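PDB 1UT1: DR hemagglutinin structural subunit from Escherichia coli, which mediates adherence of uropathogenic bacteria to the upper urinary tract by binding the Dr blood group antigen, and agglutinates human erythrocytes. Local coordinates for residues Gly15-Thr20 against Thr140-Tyr145; Val53-Leu58 against Gly119-Tyr124; Gln64-Ala69 against Asn106-Lys111. The protein carries 3 engineered substitutions. One frame throughout, in Å; residues are numbered along the deposited sequence.

The three contacts are antiparallel strand pairings from different parts of one immunoglobulin-like beta sandwich. Contacts 1 and 3 are closest, about 9 Å between centres, because strand 135-147 runs directly beside strand 64-69. Contact 2 lies about 10 Å from contact 1 and about 12 Å from contact 3, centre to centre. It meets contact 3 in the apolar interior, Ile121 CG1 3.9 Å from Leu67 CD1, and contact 1 where Val53 CG2 packs on Thr20 OG1 at 3.4 Å. Along the sequence, the loop closed by contact 1 contains contact 2, whose own loop contains contact 3. A second subunit of the three-chain assembly touches all three, and the predicted receptor-binding region includes 15-20 and 53-58.

Contact 1: residues Gly15-Thr20 against Thr140-Tyr145. With EDO (1,2-ethanediol), chain N; SO4 (sulfate ion), chain O.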
# COMPACT_ATOMS: atom_id res chain seq x y z
N GLY A 15 -10.76 -12.39 10.89
CA GLY A 15 -11.42 -11.58 9.89
C GLY A 15 -10.40 -10.72 9.17
O GLY A 15 -9.18 -10.84 9.37
N THR A 16 -10.90 -9.75 8.43
CA THR A 16 -10.03 -8.85 7.74
C THR A 16 -9.94 -7.45 8.43
O THR A 16 -10.57 -7.19 9.44
CB THR A 16 -10.40 -8.75 6.30
OG1 THR A 16 -11.76 -8.31 6.18
CG2 THR A 16 -10.27 -10.15 5.66
N THR A 17 -9.13 -6.59 7.85
CA THR A 17 -8.85 -5.29 8.42
C THR A 17 -9.30 -4.16 7.51
O THR A 17 -9.01 -4.17 6.29
CB THR A 17 -7.33 -5.17 8.67
OG1 THR A 17 -6.94 -6.18 9.61
CG2 THR A 17 -6.94 -3.77 9.21
N GLY A 18 -10.02 -3.22 8.09
CA GLY A 18 -10.47 -2.03 7.37
C GLY A 18 -9.64 -0.83 7.86
O GLY A 18 -9.50 -0.61 9.08
N THR A 19 -9.14 -0.03 6.92
CA THR A 19 -8.36 1.13 7.27
C THR A 19 -9.09 2.38 6.78
O THR A 19 -9.40 2.48 5.59
CB THR A 19 -6.97 1.04 6.62
OG1 THR A 19 -6.33 -0.18 7.04
CG2 THR A 19 -6.10 2.24 6.99
N THR A 20 -9.42 3.28 7.71
CA THR A 20 -10.12 4.54 7.41
C THR A 20 -9.09 5.65 7.45
O THR A 20 -8.38 5.81 8.43
CB THR A 20 -11.21 4.82 8.48
OG1 THR A 20 -12.22 3.80 8.39
CG2 THR A 20 -11.86 6.21 8.26
N THR A 140 -7.44 2.01 12.09
CA THR A 140 -7.40 0.65 11.57
C THR A 140 -8.23 -0.29 12.47
O THR A 140 -8.07 -0.27 13.70
CB THR A 140 -5.94 0.17 11.50
OG1 THR A 140 -5.20 1.03 10.62
CG2 THR A 140 -5.87 -1.25 10.99
N LEU A 141 -9.16 -1.03 11.87
CA LEU A 141 -10.08 -1.92 12.61
C LEU A 141 -9.99 -3.34 12.04
O LEU A 141 -10.07 -3.54 10.83
CB LEU A 141 -11.52 -1.44 12.49
CG LEU A 141 -11.81 -0.04 13.10
CD1 LEU A 141 -13.19 0.49 12.63
CD2 LEU A 141 -11.78 -0.12 14.60
N THR A 142 -9.84 -4.30 12.93
CA THR A 142 -9.69 -5.70 12.52
C THR A 142 -10.86 -6.49 13.07
O THR A 142 -11.19 -6.40 14.25
CB THR A 142 -8.38 -6.30 13.10
OG1 THR A 142 -7.26 -5.59 12.56
CG2 THR A 142 -8.27 -7.83 12.71
N GLY A 143 -11.44 -7.33 12.22
CA GLY A 143 -12.59 -8.14 12.60
C GLY A 143 -12.20 -9.34 13.42
O GLY A 143 -11.10 -9.89 13.28
N GLY A 144 -13.13 -9.77 14.26
CA GLY A 144 -12.89 -10.91 15.12
C GLY A 144 -14.10 -11.08 16.02
O GLY A 144 -15.20 -10.67 15.66
N TYR A 145 -13.93 -11.80 17.12
CA TYR A 145 -15.06 -12.01 18.04
C TYR A 145 -14.63 -11.88 19.47
O TYR A 145 -13.44 -11.98 19.79
CB TYR A 145 -15.81 -13.32 17.78
CG TYR A 145 -14.94 -14.54 17.87
CD1 TYR A 145 -14.34 -15.09 16.73
CD2 TYR A 145 -14.75 -15.18 19.10
CE1 TYR A 145 -13.52 -16.24 16.84
CE2 TYR A 145 -13.94 -16.32 19.21
CZ TYR A 145 -13.38 -16.86 18.08
OH TYR A 145 -12.63 -18.03 18.20
C1 EDO N . -7.08 -11.32 11.82
O1 EDO N . -6.94 -10.84 10.49
C2 EDO N . -6.94 -12.85 11.80
O2 EDO N . -7.97 -13.43 10.97
S SO4 O . -10.14 -1.17 3.26
O1 SO4 O . -9.56 -0.19 2.27
O2 SO4 O . -9.56 -2.52 3.12
O3 SO4 O . -9.75 -0.67 4.61
O4 SO4 O . -11.59 -1.09 3.21
O HOH W 1 -3.86 0.10 8.67
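Thr17 and Thr142 face each other as a non-hydrogen-bonded antiparallel pair, and their hydroxyls meet on one face, Thr17 OG1 3.0 Å from Thr142 OG1, close enough for a hydrogen bond, although the Thr142 proton may go to another acceptor. On the same face, Thr17 also reaches diagonally to Thr140, where CG2 meets CG2 at 3.3 Å, tighter than normal methyl contact. In Thr17 the methyl stands anti to the backbone N and the hydroxyl beside that N (chi1 -62°), which sends CG2 to Thr140 and OG1 to Thr142. Thr19 lies alongside Thr140, the two side chains pointing the same way. This face is a patch of four threonines. On the other face Leu141 stands opposite Gly18, and its side chain enters the buried interior.

Behind these side chains is a regular ladder. Gly18 and Leu141 exchange backbone bonds, Gly18 N to Leu141 O and Leu141 N to Gly18 O both at 2.8 Å, and Gly143 N gives a further bond to Thr16 O at 2.9 Å. At Gly15 the chain turns a corner beside Gly143, and Gly15 N donates to O2 of an ethanediol at 3.0 Å. The ethanediol also bonds Val24 O of the second subunit.

Farther out, Thr16 turns away from 140-145, and its OG1 bonds Val32 N of the second subunit. A sulfate beside Thr19 also reaches Asp34 N of that subunit; both small molecules probably come from the crystallisation liquor. On its other flank, strand 140-145 bonds Lys68 and Ala66 through Thr142 and Gly144, which makes it an inner strand. Such a carboxy-terminal strand, held between two antiparallel neighbours, belongs to the immunoglobulin-like sandwich of the Dr-family adhesins.

Contact 2: residues Val53-Leu58 against Gly119-Tyr124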
# COMPACT_ATOMS: atom_id res chain seq x y z
N VAL A 53 -17.58 2.06 7.35
CA VAL A 53 -16.81 0.80 7.30
C VAL A 53 -17.83 -0.32 7.20
O VAL A 53 -18.67 -0.47 8.10
CB VAL A 53 -15.95 0.61 8.57
CG1 VAL A 53 -15.21 -0.71 8.52
CG2 VAL A 53 -14.95 1.77 8.72
N THR A 54 -17.80 -1.09 6.11
CA THR A 54 -18.76 -2.17 5.96
C THR A 54 -18.27 -3.40 6.74
O THR A 54 -17.06 -3.67 6.83
CB THR A 54 -18.99 -2.54 4.47
OG1 THR A 54 -17.74 -2.94 3.90
CG2 THR A 54 -19.53 -1.33 3.70
N VAL A 55 -19.21 -4.10 7.37
CA VAL A 55 -18.84 -5.28 8.15
C VAL A 55 -19.75 -6.42 7.75
O VAL A 55 -20.96 -6.26 7.63
CB VAL A 55 -19.01 -5.04 9.67
CG1 VAL A 55 -18.78 -6.36 10.49
CG2 VAL A 55 -18.08 -3.93 10.15
N GLN A 56 -19.17 -7.59 7.54
CA GLN A 56 -20.00 -8.77 7.31
C GLN A 56 -19.42 -9.98 7.95
O GLN A 56 -18.31 -10.41 7.60
CB GLN A 56 -20.26 -9.05 5.84
CG GLN A 56 -21.13 -10.30 5.65
CD GLN A 56 -22.55 -10.08 6.12
OE1 GLN A 56 -23.24 -9.19 5.62
NE2 GLN A 56 -22.93 -10.76 7.19
N ALA A 57 -20.14 -10.52 8.93
CA ALA A 57 -19.66 -11.69 9.67
C ALA A 57 -20.34 -12.93 9.10
O ALA A 57 -21.49 -12.88 8.69
CB ALA A 57 -19.99 -11.55 11.20
N LEU A 58 -19.60 -14.03 9.07
CA LEU A 58 -20.14 -15.33 8.64
C LEU A 58 -19.64 -16.37 9.64
O LEU A 58 -18.49 -16.31 10.04
CB LEU A 58 -19.64 -15.69 7.23
CG LEU A 58 -19.97 -14.69 6.10
CD1 LEU A 58 -18.71 -13.87 5.68
CD2 LEU A 58 -20.60 -15.39 4.89
N GLY A 119 -23.52 -5.16 8.44
CA GLY A 119 -24.01 -3.80 8.55
C GLY A 119 -22.94 -2.77 8.18
O GLY A 119 -21.92 -3.07 7.57
N ILE A 120 -23.22 -1.54 8.53
CA ILE A 120 -22.36 -0.42 8.20
C ILE A 120 -22.03 0.26 9.51
O ILE A 120 -22.93 0.52 10.31
CB ILE A 120 -23.14 0.59 7.33
CG1 ILE A 120 -23.61 -0.06 6.02
CG2 ILE A 120 -22.28 1.84 7.05
CD1 ILE A 120 -24.68 0.74 5.28
N ILE A 121 -20.75 0.48 9.75
CA ILE A 121 -20.30 1.20 10.93
C ILE A 121 -19.86 2.59 10.42
O ILE A 121 -19.07 2.69 9.49
CB ILE A 121 -19.04 0.53 11.53
CG1 ILE A 121 -19.36 -0.88 12.08
CG2 ILE A 121 -18.40 1.43 12.60
CD1 ILE A 121 -20.20 -0.88 13.27
N GLY A 122 -20.41 3.65 11.00
CA GLY A 122 -20.02 5.00 10.64
C GLY A 122 -18.94 5.48 11.63
O GLY A 122 -19.02 5.21 12.83
N ILE A 123 -17.97 6.21 11.12
CA ILE A 123 -16.93 6.80 11.96
C ILE A 123 -17.17 8.33 11.86
O ILE A 123 -17.23 8.87 10.74
CB ILE A 123 -15.54 6.53 11.37
CG1 ILE A 123 -15.30 5.01 11.18
CG2 ILE A 123 -14.45 7.15 12.27
CD1 ILE A 123 -15.47 4.17 12.46
N TYR A 124 -17.33 9.00 13.01
CA TYR A 124 -17.67 10.44 13.01
C TYR A 124 -16.77 11.20 13.94
O TYR A 124 -16.39 10.71 15.00
CB TYR A 124 -19.12 10.62 13.52
CG TYR A 124 -20.13 9.78 12.78
CD1 TYR A 124 -20.74 10.25 11.61
CD2 TYR A 124 -20.37 8.46 13.17
CE1 TYR A 124 -21.67 9.46 10.92
CE2 TYR A 124 -21.31 7.65 12.48
CZ TYR A 124 -21.95 8.18 11.35
OH TYR A 124 -22.82 7.37 10.62
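Val55 lays its CG2 methyl against CG1 of Ile121 at 3.8 Å, one side chain slanting across the other on the buried face of the pairing. With CG1 anti to the backbone N (chi1 173°), CG2 lies beside that N and is the branch that meets the isoleucine. Val53, on the same face, sits directly opposite Ile121, CB to CB 4.3 Å. Its CG2 reaches diagonally to Ile123 CG1, two residues further along, a looser touch at 4.1 Å. Two valines and two isoleucines thus form a continuous branched apolar surface. Opposite Val55 is Gly119, which has no side chain, and Trp117 packs on the valine as well.

Two reciprocal pairs of backbone bonds hold the strands in register. Val53 N reaches Ile121 O at 2.7 Å and Ile121 N returns to Val53 O at 2.8 Å, while Val55 and Gly119 exchange two bonds of 2.9 Å, N to O in each direction. Thr54 and Ile120 form the intervening non-hydrogen-bonded pair, with their side chains on the more open face. There, in the conformer given, Thr54 OG1 bonds Arg31 NH1 of the second subunit.

The pairing runs on past Gly119, where Ala57 bonds the backbone of Trp117. Gln56, Ala57 and Leu58 also form an antiparallel ladder with a strand of the second subunit, whose Val30 and Val32 pack on Val55 and Val53. An immunoglobulin-like sandwich extended in this way recalls the donor-strand complementation of fimbrial subunits, although here the added strand is not the N-terminal extension.

Contact 3: residues Gln64-Ala69 against Asn106-Lys111; sequences QVALKA and NGVFYK
Tyr110 and Ala66 meet CB to CB at 3.6 Å, in an antiparallel ladder of the immunoglobulin-like sandwich, so that the alanine presses against the base of the tyrosine while the ring is stacked with Trp146. Tyr110 CG lies between the backbone N and the carbonyl carbon (chi1 70°), and from there the ring runs alongside Gln64, the two side chains pointing the same way and the amide plane standing 78° to the ring. On the other face of the ladder Phe109 meets the ring of Trp102 with the planes nearly parallel. Its CD2 is approached obliquely by Leu67 CD1 at 4.5 Å, a loose contact, and the far end of the ring leads away from strand 64-69.

Val108 completes the face that carries Ala66 and Tyr110. Its two methyls are shared out: CG1 lies 3.9 Å from Ala66 CB, and CG2 touches Lys68 CD at 3.7 Å. Phe11 of strand 10-14 lies over Ala66, Lys68 and Val108, joining the start of the chain to this face.

Leu67 and Phe109 bond to each other through both N-H groups, and Lys111 N donates to Val65 O at 2.8 Å. Val65 and Leu67 also pack on Val30 and Val32 of the second subunit. The side chain of Lys68 bends, in a strained conformation with chi4 nearly eclipsed (-9°), to bond the next residue, NZ to Ala69 O 3.0 Å. Where the ladder closes, Ala69 N points almost straight at Gly107 O, 2.9 Å away.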
# COMPACT_ATOMS: atom_id res chain seq x y z
N GLN A 64 -19.94 -13.27 19.56
CA GLN A 64 -20.20 -11.81 19.52
C GLN A 64 -19.21 -11.14 18.57
O GLN A 64 -18.01 -11.09 18.84
CB GLN A 64 -20.07 -11.21 20.91
CG GLN A 64 -21.21 -11.59 21.80
CD GLN A 64 -21.02 -11.14 23.23
OE1 GLN A 64 -21.17 -9.95 23.55
NE2 GLN A 64 -20.57 -12.05 24.08
N VAL A 65 -19.72 -10.64 17.46
CA VAL A 65 -18.89 -9.98 16.45
C VAL A 65 -18.20 -8.78 17.09
O VAL A 65 -18.81 -8.06 17.90
CB VAL A 65 -19.77 -9.53 15.27
CG1 VAL A 65 -18.99 -8.62 14.31
CG2 VAL A 65 -20.31 -10.78 14.54
N ALA A 66 -16.97 -8.52 16.65
CA ALA A 66 -16.15 -7.47 17.25
C ALA A 66 -15.14 -6.86 16.29
O ALA A 66 -14.65 -7.51 15.37
CB ALA A 66 -15.46 -8.01 18.46
N LEU A 67 -14.82 -5.59 16.54
CA LEU A 67 -13.80 -4.91 15.77
C LEU A 67 -12.76 -4.42 16.77
O LEU A 67 -13.11 -3.79 17.79
CB LEU A 67 -14.41 -3.69 15.07
CG LEU A 67 -15.65 -3.99 14.24
CD1 LEU A 67 -16.25 -2.63 13.76
CD2 LEU A 67 -15.26 -4.85 13.04
N LYS A 68 -11.50 -4.69 16.50
CA LYS A 68 -10.46 -4.23 17.39
C LYS A 68 -9.68 -3.13 16.69
O LYS A 68 -9.17 -3.32 15.58
CB LYS A 68 -9.49 -5.39 17.75
CG LYS A 68 -8.29 -4.90 18.59
CD LYS A 68 -7.99 -5.85 19.70
CE LYS A 68 -6.92 -5.29 20.65
NZ LYS A 68 -6.29 -4.05 20.13
N ALA A 69 -9.52 -2.01 17.37
CA ALA A 69 -8.72 -0.92 16.86
C ALA A 69 -7.22 -1.25 17.08
O ALA A 69 -6.84 -1.87 18.08
CB ALA A 69 -9.08 0.37 17.58
N ASN A 106 -11.59 -1.43 26.06
CA ASN A 106 -10.14 -1.40 25.81
C ASN A 106 -9.74 -1.58 24.33
O ASN A 106 -8.96 -2.46 24.00
CB ASN A 106 -9.47 -2.50 26.64
CG ASN A 106 -7.99 -2.24 26.87
OD1 ASN A 106 -7.59 -1.14 27.27
ND2 ASN A 106 -7.15 -3.25 26.59
N GLY A 107 -10.31 -0.77 23.44
CA GLY A 107 -9.92 -0.82 22.02
C GLY A 107 -10.79 -1.77 21.18
O GLY A 107 -10.69 -1.78 19.96
N VAL A 108 -11.64 -2.55 21.84
CA VAL A 108 -12.53 -3.46 21.14
C VAL A 108 -13.95 -2.92 21.15
O VAL A 108 -14.47 -2.50 22.20
CB VAL A 108 -12.50 -4.90 21.77
CG1 VAL A 108 -13.44 -5.85 20.98
CG2 VAL A 108 -11.02 -5.44 21.80
N PHE A 109 -14.58 -2.91 19.98
CA PHE A 109 -15.96 -2.48 19.85
C PHE A 109 -16.73 -3.73 19.46
O PHE A 109 -16.54 -4.28 18.37
CB PHE A 109 -16.04 -1.39 18.75
CG PHE A 109 -17.40 -0.75 18.61
CD1 PHE A 109 -17.86 0.18 19.57
CD2 PHE A 109 -18.21 -1.03 17.48
CE1 PHE A 109 -19.14 0.79 19.42
CE2 PHE A 109 -19.46 -0.43 17.34
CZ PHE A 109 -19.89 0.53 18.27
N TYR A 110 -17.47 -4.30 20.42
CA TYR A 110 -18.11 -5.61 20.21
C TYR A 110 -19.61 -5.54 20.35
O TYR A 110 -20.13 -4.70 21.09
CB TYR A 110 -17.52 -6.68 21.15
CG TYR A 110 -17.91 -6.50 22.63
CD1 TYR A 110 -17.03 -5.88 23.53
CD2 TYR A 110 -19.09 -7.05 23.14
CE1 TYR A 110 -17.35 -5.76 24.89
CE2 TYR A 110 -19.42 -6.91 24.49
CZ TYR A 110 -18.53 -6.30 25.36
OH TYR A 110 -18.85 -6.15 26.70
N LYS A 111 -20.31 -6.43 19.65
CA LYS A 111 -21.76 -6.43 19.63
C LYS A 111 -22.30 -7.11 20.89
O LYS A 111 -21.70 -8.06 21.40
CB LYS A 111 -22.27 -7.14 18.36
CG LYS A 111 -23.77 -6.92 18.11
CD LYS A 111 -24.20 -7.52 16.78
CE LYS A 111 -25.59 -7.04 16.37
NZ LYS A 111 -26.60 -7.37 17.41